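Local coordinates for protein cytochrome P450 RhF (PDB 6RO8) that forms the heme domain of a longer self-sufficient cytochrome P450, binding heme b and probably oxidising substrates as a monooxygenase or peroxygenase, at residues A45-R50 against N357-D362; I171-A176 against D185-L190; R322-E327 against V333-G338. One frame throughout, in Å; residues are numbered along the deposited sequence.

Interaction 1: A45-R50 against N357-D362; sequences ALKEFR and NADELD
Lys-47 and Asp-359 carry this small contact, reaching toward each other from opposite directions. The charged interaction is a single salt bridge, 2.8 Å from Lys-47 NZ to Asp-359 OD2, and the ammonium meets that oxygen nearly along its C-O axis. Lys-47 spans the gap because its chain runs straight from the backbone, CG anti to N (chi1 -166°) and every later torsion extended. Its last methylene rides along with the charge, Lys-47 CE lying 3.4 Å from Asp-359 OD2. Arg-50 adds a longer-range attraction: its NH2 stays 4.3 Å from Asp-359 OD1, beyond a salt bridge, and would probably still favour the carboxylate charge. The two oxygens thus have separate tasks, since OD1 is hydrogen-bonded to His-350 while OD2 takes the lysine. Arg-50 itself is gripped elsewhere, through NH1, by Ala-43 O and Ser-347 OG, and Lys-47 CA sits 3.6 Å above one face of its guanidinium, toward the rim. Backbone bonds shape both sides: Leu-46 is the N-cap whose O receives Arg-50 N at 2.8 Å, and a type I turn closes with Glu-360 N to Asn-357 O. The bridge joins the short helix 47-52, near the start of the chain, to the loop that follows helix 345-349. That loop is also bound to helix 303-314, where Asp-362 N meets Glu-309 and Ala-358 O meets Arg-312, the two ends of the P450 ExxR signature, while Phe-49 packs on helix 20-29 and stacks with Phe-56 of strand 55-58.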
loop_
_atom_site.group_PDB
_atom_site.type_symbol
_atom_site.label_atom_id
_atom_site.label_comp_id
_atom_site.label_asym_id
_atom_site.label_seq_id
_atom_site.Cartn_x
_atom_site.Cartn_y
_atom_site.Cartn_z
ATOM N N ALA A 45 -11.195 -15.488 0.374
ATOM C CA ALA A 45 -10.547 -16.573 1.095
ATOM C C ALA A 45 -10.869 -16.546 2.584
ATOM O O ALA A 45 -10.792 -17.584 3.245
ATOM C CB ALA A 45 -9.034 -16.509 0.862
ATOM N N LEU A 46 -11.243 -15.389 3.126
ATOM C CA LEU A 46 -11.533 -15.262 4.548
ATOM C C LEU A 46 -13.031 -15.195 4.821
ATOM O O LEU A 46 -13.448 -14.948 5.958
ATOM C CB LEU A 46 -10.802 -14.043 5.120
ATOM C CG LEU A 46 -9.291 -14.352 5.103
ATOM C CD1 LEU A 46 -8.390 -13.117 5.165
ATOM C CD2 LEU A 46 -8.919 -15.389 6.188
ATOM N N LYS A 47 -13.848 -15.444 3.800
ATOM C CA LYS A 47 -15.288 -15.291 3.952
ATOM C C LYS A 47 -15.860 -16.248 5.007
ATOM O O LYS A 47 -16.591 -15.818 5.909
ATOM C CB LYS A 47 -15.970 -15.481 2.600
ATOM C CG LYS A 47 -17.402 -14.999 2.616
ATOM C CD LYS A 47 -17.885 -14.689 1.224
ATOM C CE LYS A 47 -19.179 -13.924 1.272
ATOM N NZ LYS A 47 -19.771 -13.838 -0.087
ATOM N N GLU A 48 -15.552 -17.551 4.911
ATOM C CA GLU A 48 -16.019 -18.487 5.935
ATOM C C GLU A 48 -15.582 -18.036 7.321
ATOM O O GLU A 48 -16.324 -18.184 8.302
ATOM C CB GLU A 48 -15.480 -19.899 5.688
ATOM C CG GLU A 48 -15.638 -20.497 4.304
ATOM C CD GLU A 48 -14.652 -21.655 4.080
ATOM O OE1 GLU A 48 -13.429 -21.402 3.915
ATOM O OE2 GLU A 48 -15.094 -22.825 4.100
ATOM N N PHE A 49 -14.366 -17.493 7.419
ATOM C CA PHE A 49 -13.837 -17.088 8.717
ATOM C C PHE A 49 -14.558 -15.859 9.259
ATOM O O PHE A 49 -14.841 -15.790 10.462
ATOM C CB PHE A 49 -12.331 -16.849 8.617
ATOM C CG PHE A 49 -11.540 -18.098 8.343
ATOM C CD1 PHE A 49 -11.179 -18.945 9.383
ATOM C CD2 PHE A 49 -11.168 -18.431 7.047
ATOM C CE1 PHE A 49 -10.446 -20.098 9.136
ATOM C CE2 PHE A 49 -10.431 -19.590 6.791
ATOM C CZ PHE A 49 -10.073 -20.425 7.835
ATOM N N ARG A 50 -14.861 -14.873 8.400
ATOM C CA ARG A 50 -15.725 -13.785 8.847
ATOM C C ARG A 50 -16.999 -14.338 9.463
ATOM O O ARG A 50 -17.482 -13.824 10.479
ATOM C CB ARG A 50 -16.065 -12.827 7.694
ATOM C CG ARG A 50 -14.888 -12.016 7.202
ATOM C CD ARG A 50 -15.297 -10.771 6.408
ATOM N NE ARG A 50 -15.964 -11.055 5.136
ATOM C CZ ARG A 50 -15.350 -11.489 4.042
ATOM N NH1 ARG A 50 -14.052 -11.721 4.068
ATOM N NH2 ARG A 50 -16.038 -11.696 2.922
ATOM N N ASN A 357 -24.325 -5.920 1.097
ATOM C CA ASN A 357 -23.859 -6.485 -0.164
ATOM C C ASN A 357 -22.407 -6.105 -0.397
ATOM O O ASN A 357 -22.056 -5.416 -1.359
ATOM C CB ASN A 357 -24.749 -6.046 -1.314
ATOM C CG ASN A 357 -26.075 -6.766 -1.303
ATOM O OD1 ASN A 357 -27.090 -6.215 -0.884
ATOM N ND2 ASN A 357 -26.063 -8.027 -1.723
ATOM N N ALA A 358 -21.571 -6.568 0.543
ATOM C CA ALA A 358 -20.193 -6.107 0.643
ATOM C C ALA A 358 -19.371 -6.499 -0.568
ATOM O O ALA A 358 -18.435 -5.782 -0.934
ATOM C CB ALA A 358 -19.540 -6.665 1.907
ATOM N N ASP A 359 -19.680 -7.624 -1.192
ATOM C CA ASP A 359 -18.860 -8.025 -2.327
ATOM C C ASP A 359 -19.242 -7.307 -3.613
ATOM O O ASP A 359 -18.563 -7.482 -4.630
ATOM C CB ASP A 359 -18.928 -9.537 -2.515
ATOM C CG ASP A 359 -18.491 -10.274 -1.285
ATOM O OD1 ASP A 359 -17.569 -9.784 -0.606
ATOM O OD2 ASP A 359 -19.068 -11.333 -0.986
ATOM N N GLU A 360 -20.281 -6.481 -3.584
ATOM C CA GLU A 360 -20.753 -5.791 -4.770
ATOM C C GLU A 360 -20.129 -4.402 -4.902
ATOM O O GLU A 360 -19.838 -3.723 -3.913
ATOM C CB GLU A 360 -22.275 -5.704 -4.743
ATOM C CG GLU A 360 -22.931 -7.030 -5.094
ATOM C CD GLU A 360 -24.415 -7.066 -4.763
ATOM O OE1 GLU A 360 -24.961 -8.173 -4.553
ATOM O OE2 GLU A 360 -25.041 -5.988 -4.721
ATOM N N LEU A 361 -19.913 -3.999 -6.151
ATOM C CA LEU A 361 -19.335 -2.697 -6.480
ATOM C C LEU A 361 -20.477 -1.707 -6.667
ATOM O O LEU A 361 -21.063 -1.602 -7.740
ATOM C CB LEU A 361 -18.469 -2.786 -7.731
ATOM C CG LEU A 361 -17.953 -1.442 -8.246
ATOM C CD1 LEU A 361 -16.632 -1.067 -7.556
ATOM C CD2 LEU A 361 -17.786 -1.467 -9.759
ATOM N N ASP A 362 -20.792 -0.976 -5.601
ATOM C CA ASP A 362 -21.831 0.043 -5.596
ATOM C C ASP A 362 -21.140 1.405 -5.510
ATOM O O ASP A 362 -20.629 1.784 -4.454
ATOM C CB ASP A 362 -22.783 -0.192 -4.427
ATOM C CG ASP A 362 -23.751 0.955 -4.217
ATOM O OD1 ASP A 362 -23.909 1.770 -5.150
ATOM O OD2 ASP A 362 -24.348 1.046 -3.119
#

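Interaction 2: I171-A176 against D185-L190; sequences IPLMVA and DDMQEL
Leu-173 and Met-174 meet Met-187 and Leu-190 without a polar bond between them; the shortest polar bond here is the helical one from Val-175 N to Ile-171 O, 2.8 Å, in the turn that carries the first pair. Met-187 is the central side chain. It reaches across from the first turn of its helix, just after the N-cap Asp-186, and bends at chi2 (-106°) and chi3 (-69°), which brings its thioether end against both partners. Leu-173 meets it with one branch: CD2 lies 3.5 Å from Met-187 SD and 3.6 Å from Met-187 CE. The two side chains slide past each other in opposite directions, so the leucine methyl lies alongside the sulfur-methyl end. CG of Leu-173 is anti to the backbone N (chi1 177°), which carries CD2 to the other helix. Farther along, the same CD2 reaches the CB of Leu-190, 4.2 Å away and one helical turn beyond Met-187. Met-174 approaches differently, crossing Met-187 at about a right angle. Its CG is 3.6 Å from Met-187 CE, and the methyl groups of the two methionines, CE to CE, are 3.9 Å apart. Met-187 and Leu-190 both also lie on Leu-177, one turn after Leu-173, while Leu-173 itself also touches His-272 in the break between helices 257-270 and 273-288. This is apolar packing between consecutive helices, joining the first half of helix 170-179 to the first turn of helix 187-202; in the P450 fold these correspond to helices E and F, and the break at His-272 belongs to the long I-helix that crosses above the heme.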
loop_
_atom_site.group_PDB
_atom_site.type_symbol
_atom_site.label_atom_id
_atom_site.label_comp_id
_atom_site.label_asym_id
_atom_site.label_seq_id
_atom_site.Cartn_x
_atom_site.Cartn_y
_atom_site.Cartn_z
ATOM N N ILE A 171 3.777 7.253 -13.682
ATOM C CA ILE A 171 3.301 8.563 -13.241
ATOM C C ILE A 171 3.293 8.656 -11.714
ATOM O O ILE A 171 3.847 9.624 -11.173
ATOM C CB ILE A 171 1.927 8.885 -13.851
ATOM C CG1 ILE A 171 2.113 9.366 -15.292
ATOM C CG2 ILE A 171 1.199 9.939 -13.032
ATOM C CD1 ILE A 171 0.813 9.598 -16.042
ATOM N N PRO A 172 2.702 7.705 -10.970
ATOM C CA PRO A 172 2.781 7.804 -9.503
ATOM C C PRO A 172 4.204 7.900 -9.008
ATOM O O PRO A 172 4.473 8.664 -8.072
ATOM C CB PRO A 172 2.099 6.515 -9.022
ATOM C CG PRO A 172 1.233 6.134 -10.135
ATOM C CD PRO A 172 1.993 6.482 -11.370
ATOM N N LEU A 173 5.126 7.156 -9.635
ATOM C CA LEU A 173 6.541 7.268 -9.298
ATOM C C LEU A 173 7.034 8.701 -9.475
ATOM O O LEU A 173 7.586 9.298 -8.544
ATOM C CB LEU A 173 7.360 6.313 -10.161
ATOM C CG LEU A 173 8.874 6.416 -9.922
ATOM C CD1 LEU A 173 9.193 6.196 -8.440
ATOM C CD2 LEU A 173 9.671 5.430 -10.786
ATOM N N MET A 174 6.825 9.275 -10.663
ATOM C CA MET A 174 7.271 10.640 -10.917
ATOM C C MET A 174 6.651 11.629 -9.939
ATOM O O MET A 174 7.338 12.513 -9.414
ATOM C CB MET A 174 6.921 11.039 -12.339
ATOM C CG MET A 174 7.977 10.732 -13.334
ATOM S SD MET A 174 7.215 11.053 -14.916
ATOM C CE MET A 174 6.586 9.427 -15.324
ATOM N N VAL A 175 5.346 11.518 -9.710
ATOM C CA VAL A 175 4.683 12.388 -8.746
ATOM C C VAL A 175 5.370 12.274 -7.385
ATOM O O VAL A 175 5.716 13.287 -6.749
ATOM C CB VAL A 175 3.182 12.042 -8.686
ATOM C CG1 VAL A 175 2.497 12.753 -7.545
ATOM C CG2 VAL A 175 2.514 12.388 -10.037
ATOM N N ALA A 176 5.642 11.033 -6.953
ATOM C CA ALA A 176 6.285 10.808 -5.659
ATOM C C ALA A 176 7.635 11.514 -5.573
ATOM O O ALA A 176 7.873 12.320 -4.663
ATOM C CB ALA A 176 6.447 9.308 -5.408
ATOM N N ASP A 185 15.951 9.815 -11.564
ATOM C CA ASP A 185 16.912 9.267 -12.511
ATOM C C ASP A 185 16.368 7.943 -13.019
ATOM O O ASP A 185 15.185 7.866 -13.359
ATOM C CB ASP A 185 18.313 9.116 -11.909
ATOM C CG ASP A 185 18.317 8.445 -10.564
ATOM O OD1 ASP A 185 17.231 8.266 -9.982
ATOM O OD2 ASP A 185 19.423 8.109 -10.093
ATOM N N ASP A 186 17.205 6.905 -13.088
ATOM C CA ASP A 186 16.772 5.644 -13.683
ATOM C C ASP A 186 15.504 5.144 -13.004
ATOM O O ASP A 186 15.514 4.787 -11.823
ATOM C CB ASP A 186 17.883 4.600 -13.618
ATOM C CG ASP A 186 17.715 3.507 -14.667
ATOM O OD1 ASP A 186 16.614 3.402 -15.253
ATOM O OD2 ASP A 186 18.683 2.742 -14.895
ATOM N N MET A 187 14.396 5.154 -13.741
ATOM C CA MET A 187 13.118 4.797 -13.153
ATOM C C MET A 187 12.890 3.301 -13.170
ATOM O O MET A 187 12.207 2.775 -12.283
ATOM C CB MET A 187 11.997 5.507 -13.894
ATOM C CG MET A 187 12.232 6.982 -13.960
ATOM S SD MET A 187 11.155 7.853 -12.831
ATOM C CE MET A 187 9.594 7.557 -13.660
ATOM N N GLN A 188 13.432 2.602 -14.167
ATOM C CA GLN A 188 13.408 1.151 -14.096
ATOM C C GLN A 188 14.268 0.660 -12.938
ATOM O O GLN A 188 13.934 -0.349 -12.300
ATOM C CB GLN A 188 13.855 0.543 -15.429
ATOM C CG GLN A 188 12.744 0.482 -16.499
ATOM C CD GLN A 188 11.522 -0.357 -16.081
ATOM O OE1 GLN A 188 11.610 -1.222 -15.201
ATOM N NE2 GLN A 188 10.377 -0.101 -16.721
ATOM N N GLU A 189 15.347 1.380 -12.622
ATOM C CA GLU A 189 16.160 1.027 -11.463
ATOM C C GLU A 189 15.428 1.342 -10.165
ATOM O O GLU A 189 15.430 0.537 -9.224
ATOM C CB GLU A 189 17.495 1.761 -11.519
ATOM C CG GLU A 189 18.632 1.037 -10.818
ATOM C CD GLU A 189 19.017 -0.277 -11.491
ATOM O OE1 GLU A 189 18.602 -0.516 -12.652
ATOM O OE2 GLU A 189 19.743 -1.074 -10.854
ATOM N N LEU A 190 14.804 2.519 -10.090
ATOM C CA LEU A 190 13.961 2.826 -8.944
ATOM C C LEU A 190 12.868 1.788 -8.792
ATOM O O LEU A 190 12.518 1.396 -7.671
ATOM C CB LEU A 190 13.345 4.208 -9.098
ATOM C CG LEU A 190 14.250 5.310 -8.573
ATOM C CD1 LEU A 190 13.927 6.620 -9.258
ATOM C CD2 LEU A 190 14.063 5.412 -7.089
#

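Interaction 3: R322-E327 against V333-G338; sequences RQVTTE and VKFRKG. With HEM (protoporphyrin IX containing Fe), chain B.
Val-324 and Glu-327 on one side, and Lys-337 on the other, contribute nearly half of the surface buried where the chain leaves strand 320-324 of the main P450 beta sheet, makes the hairpin 328-330/333-335, and returns toward strand 340-343. Val-324 fills the inner side of this excursion. Its CG2 lies 3.8 Å from Phe-335 CB, the two side chains crossing at about a right angle, while CG1 rests 3.5 Å from Arg-336 O. The ring of Phe-335 turns onward to an edge-to-face contact with Trp-64. Val-324 O accepts the one hydrogen bond between the segments, from Gly-338 N, modelled at 2.5 Å, a shortness that is doubtful at this resolution; the donor is tilted 32° from the carbonyl plane. Gly-338 takes a positive phi (99°), a conformation open to glycine. Lys-337 lies beside this bond, laying its CG and CD against Thr-325 O, rather than reaching it with its amine. Glu-327 covers the outer end: its CA and CB pack on Phe-335 O, and its extended chain carries OE2 to within 4.0 Å of Lys-334 NZ, an attraction between opposite charges too long for a salt bridge. Lys-334 gets there by bending along its length and passing the glutamate obliquely. Two residues before Val-324 on the same strand, Arg-322 faces the heme, which His-379 and Arg-126 also hold by hydrogen bonds and whose iron has Cys-381 as axial ligand. Arg-322 NH2 gives a nearly straight bond, 2.9 Å and 165°, to propionate oxygen O1A of the heme, which lies at the guanidinium edge, in its plane.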
loop_
_atom_site.group_PDB
_atom_site.type_symbol
_atom_site.label_atom_id
_atom_site.label_comp_id
_atom_site.label_asym_id
_atom_site.label_seq_id
_atom_site.Cartn_x
_atom_site.Cartn_y
_atom_site.Cartn_z
ATOM N N ARG A 322 0.234 -5.717 13.172
ATOM C CA ARG A 322 0.410 -5.146 14.495
ATOM C C ARG A 322 1.143 -6.159 15.357
ATOM O O ARG A 322 1.127 -7.362 15.078
ATOM C CB ARG A 322 -0.939 -4.768 15.145
ATOM C CG ARG A 322 -1.571 -3.514 14.585
ATOM C CD ARG A 322 -0.605 -2.355 14.694
ATOM N NE ARG A 322 -1.221 -1.076 14.340
ATOM C CZ ARG A 322 -0.991 -0.417 13.206
ATOM N NH1 ARG A 322 -0.166 -0.924 12.302
ATOM N NH2 ARG A 322 -1.577 0.750 12.986
ATOM N N GLN A 323 1.796 -5.671 16.407
ATOM C CA GLN A 323 2.410 -6.537 17.405
ATOM C C GLN A 323 1.861 -6.186 18.773
ATOM O O GLN A 323 1.684 -5.011 19.093
ATOM C CB GLN A 323 3.930 -6.425 17.434
ATOM C CG GLN A 323 4.557 -7.641 18.096
ATOM C CD GLN A 323 6.058 -7.693 17.977
ATOM O OE1 GLN A 323 6.602 -7.852 16.886
ATOM N NE2 GLN A 323 6.741 -7.575 19.108
ATOM N N VAL A 324 1.591 -7.207 19.564
ATOM C CA VAL A 324 0.962 -7.044 20.868
ATOM C C VAL A 324 2.046 -6.800 21.921
ATOM O O VAL A 324 3.052 -7.527 21.988
ATOM C CB VAL A 324 0.100 -8.274 21.201
ATOM C CG1 VAL A 324 -0.495 -8.184 22.596
ATOM C CG2 VAL A 324 -0.994 -8.436 20.139
ATOM N N THR A 325 1.845 -5.761 22.736
ATOM C CA THR A 325 2.836 -5.297 23.699
ATOM C C THR A 325 2.516 -5.686 25.138
ATOM O O THR A 325 3.436 -5.797 25.955
ATOM C CB THR A 325 2.966 -3.774 23.613
ATOM O OG1 THR A 325 1.664 -3.189 23.755
ATOM C CG2 THR A 325 3.561 -3.358 22.265
ATOM N N THR A 326 1.239 -5.860 25.478
ATOM C CA THR A 326 0.833 -6.446 26.748
ATOM C C THR A 326 -0.327 -7.382 26.468
ATOM O O THR A 326 -1.014 -7.237 25.458
ATOM C CB THR A 326 0.414 -5.385 27.776
ATOM O OG1 THR A 326 0.107 -6.020 29.035
ATOM C CG2 THR A 326 -0.800 -4.620 27.269
ATOM N N GLU A 327 -0.557 -8.354 27.350
ATOM C CA GLU A 327 -1.676 -9.234 27.058
ATOM C C GLU A 327 -2.968 -8.425 27.040
ATOM O O GLU A 327 -3.094 -7.376 27.680
ATOM C CB GLU A 327 -1.775 -10.423 28.021
ATOM C CG GLU A 327 -1.268 -10.268 29.421
ATOM C CD GLU A 327 -1.548 -11.531 30.245
ATOM O OE1 GLU A 327 -1.067 -11.636 31.393
ATOM O OE2 GLU A 327 -2.252 -12.428 29.719
ATOM N N VAL A 333 -10.807 -13.381 22.328
ATOM C CA VAL A 333 -9.527 -14.031 22.051
ATOM C C VAL A 333 -8.434 -13.247 22.771
ATOM O O VAL A 333 -8.310 -12.034 22.565
ATOM C CB VAL A 333 -9.254 -14.098 20.539
ATOM C CG1 VAL A 333 -7.978 -14.898 20.230
ATOM C CG2 VAL A 333 -10.453 -14.685 19.829
ATOM N N LYS A 334 -7.640 -13.927 23.605
ATOM C CA LYS A 334 -6.588 -13.247 24.356
ATOM C C LYS A 334 -5.262 -13.354 23.613
ATOM O O LYS A 334 -4.952 -14.393 23.025
ATOM C CB LYS A 334 -6.462 -13.817 25.787
ATOM C CG LYS A 334 -6.092 -12.718 26.829
ATOM C CD LYS A 334 -6.690 -12.877 28.255
ATOM C CE LYS A 334 -6.996 -11.491 28.895
ATOM N NZ LYS A 334 -5.805 -10.597 29.135
ATOM N N PHE A 335 -4.504 -12.258 23.613
ATOM C CA PHE A 335 -3.219 -12.166 22.923
ATOM C C PHE A 335 -2.095 -12.023 23.938
ATOM O O PHE A 335 -2.219 -11.267 24.904
ATOM C CB PHE A 335 -3.172 -10.968 21.957
ATOM C CG PHE A 335 -4.202 -11.009 20.862
ATOM C CD1 PHE A 335 -4.356 -12.134 20.058
ATOM C CD2 PHE A 335 -4.988 -9.896 20.614
ATOM C CE1 PHE A 335 -5.301 -12.156 19.052
ATOM C CE2 PHE A 335 -5.926 -9.902 19.605
ATOM C CZ PHE A 335 -6.087 -11.034 18.820
ATOM N N ARG A 336 -0.987 -12.718 23.700
ATOM C CA ARG A 336 0.174 -12.596 24.572
ATOM C C ARG A 336 1.090 -11.500 24.051
ATOM O O ARG A 336 1.191 -11.282 22.839
ATOM C CB ARG A 336 0.930 -13.929 24.657
ATOM C CG ARG A 336 2.300 -13.896 25.398
ATOM C CD ARG A 336 2.251 -13.289 26.825
ATOM N NE ARG A 336 3.370 -12.370 27.082
ATOM C CZ ARG A 336 4.593 -12.728 27.483
ATOM N NH1 ARG A 336 4.884 -14.004 27.719
ATOM N NH2 ARG A 336 5.529 -11.800 27.672
ATOM N N LYS A 337 1.708 -10.780 24.980
ATOM C CA LYS A 337 2.790 -9.858 24.664
ATOM C C LYS A 337 3.739 -10.494 23.661
ATOM O O LYS A 337 4.303 -11.565 23.912
ATOM C CB LYS A 337 3.531 -9.497 25.955
ATOM C CG LYS A 337 4.767 -8.618 25.840
ATOM C CD LYS A 337 5.101 -8.108 27.244
ATOM C CE LYS A 337 6.555 -7.721 27.401
ATOM N NZ LYS A 337 7.157 -7.487 26.069
ATOM N N GLY A 338 3.873 -9.863 22.493
ATOM C CA GLY A 338 4.695 -10.395 21.426
ATOM C C GLY A 338 3.946 -11.135 20.332
ATOM O O GLY A 338 4.566 -11.489 19.319
HETATM C CHA HEM B . 0.337 4.956 6.352
HETATM C CHB HEM B . -2.055 2.742 2.737
HETATM C CHC HEM B . -0.451 6.042 -0.476
HETATM C CHD HEM B . 2.288 7.924 3.069
HETATM C C1A HEM B . -0.440 4.049 5.663
HETATM C C2A HEM B . -1.092 2.868 6.200
HETATM C C3A HEM B . -1.744 2.265 5.212
HETATM C C4A HEM B . -1.536 3.025 3.991
HETATM C CMA HEM B . -2.572 0.972 5.364
HETATM C CAA HEM B . -1.057 2.390 7.670
HETATM C CBA HEM B . -2.340 2.869 8.321
HETATM C CGA HEM B . -2.376 2.532 9.787
HETATM O O1A HEM B . -1.417 1.896 10.290
HETATM O O2A HEM B . -3.373 2.911 10.445
HETATM C C1B HEM B . -1.906 3.483 1.588
HETATM C C2B HEM B . -2.639 3.281 0.353
HETATM C C3B HEM B . -2.184 4.187 -0.547
HETATM C C4B HEM B . -1.156 4.993 0.099
HETATM C CMB HEM B . -3.729 2.191 0.175
HETATM C CAB HEM B . -2.625 4.441 -2.007
HETATM C CBB HEM B . -3.702 3.916 -2.591
HETATM C C1C HEM B . 0.439 6.848 0.199
HETATM C C2C HEM B . 1.214 7.955 -0.335
HETATM C C3C HEM B . 1.961 8.459 0.675
HETATM C C4C HEM B . 1.683 7.696 1.858
HETATM C CMC HEM B . 1.143 8.426 -1.804
HETATM C CAC HEM B . 2.977 9.634 0.723
HETATM C CBC HEM B . 3.300 10.354 -0.353
HETATM C C1D HEM B . 2.030 7.283 4.255
HETATM C C2D HEM B . 2.665 7.564 5.521
HETATM C C3D HEM B . 2.126 6.761 6.430
HETATM C C4D HEM B . 1.124 5.928 5.776
HETATM C CMD HEM B . 3.773 8.605 5.788
HETATM C CAD HEM B . 2.548 6.726 7.917
HETATM C CBD HEM B . 1.767 7.723 8.761
HETATM C CGD HEM B . 1.875 7.327 10.217
HETATM O O1D HEM B . 2.556 6.322 10.509
HETATM O O2D HEM B . 1.278 8.000 11.094
HETATM N NA HEM B . -0.722 4.099 4.314
HETATM N NB HEM B . -1.016 4.530 1.395
HETATM N NC HEM B . 0.761 6.726 1.539
HETATM N ND HEM B . 1.092 6.280 4.448
HETATM FE FE HEM B . 0.035 5.435 2.900
HETATM O O HOH W 1 1.835 4.023 2.645
#

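Interaction 1 ties helix 47-52 to the loop after helix 345-349, so the chain it encloses contains both other contacts: interaction 2 comes first, then interaction 3. The last two are local, closing over short connections. Interactions 1 and 3 are the nearer pair, with centres 27 Å and nearest atoms about 10 Å apart. Interaction 2 lies on the opposite side of the chain's centre from both, its centre 35 Å from that of interaction 1 and 39 Å from that of interaction 3. Thus interaction 2 belongs to the helical part of the P450 fold, interaction 3 joins the five-stranded sheet, whose Arg-322 bonds the heme, to the small hairpin 328-330/333-335, and interaction 1 lies where helix 47-52 meets the loop before the heme-ligand region.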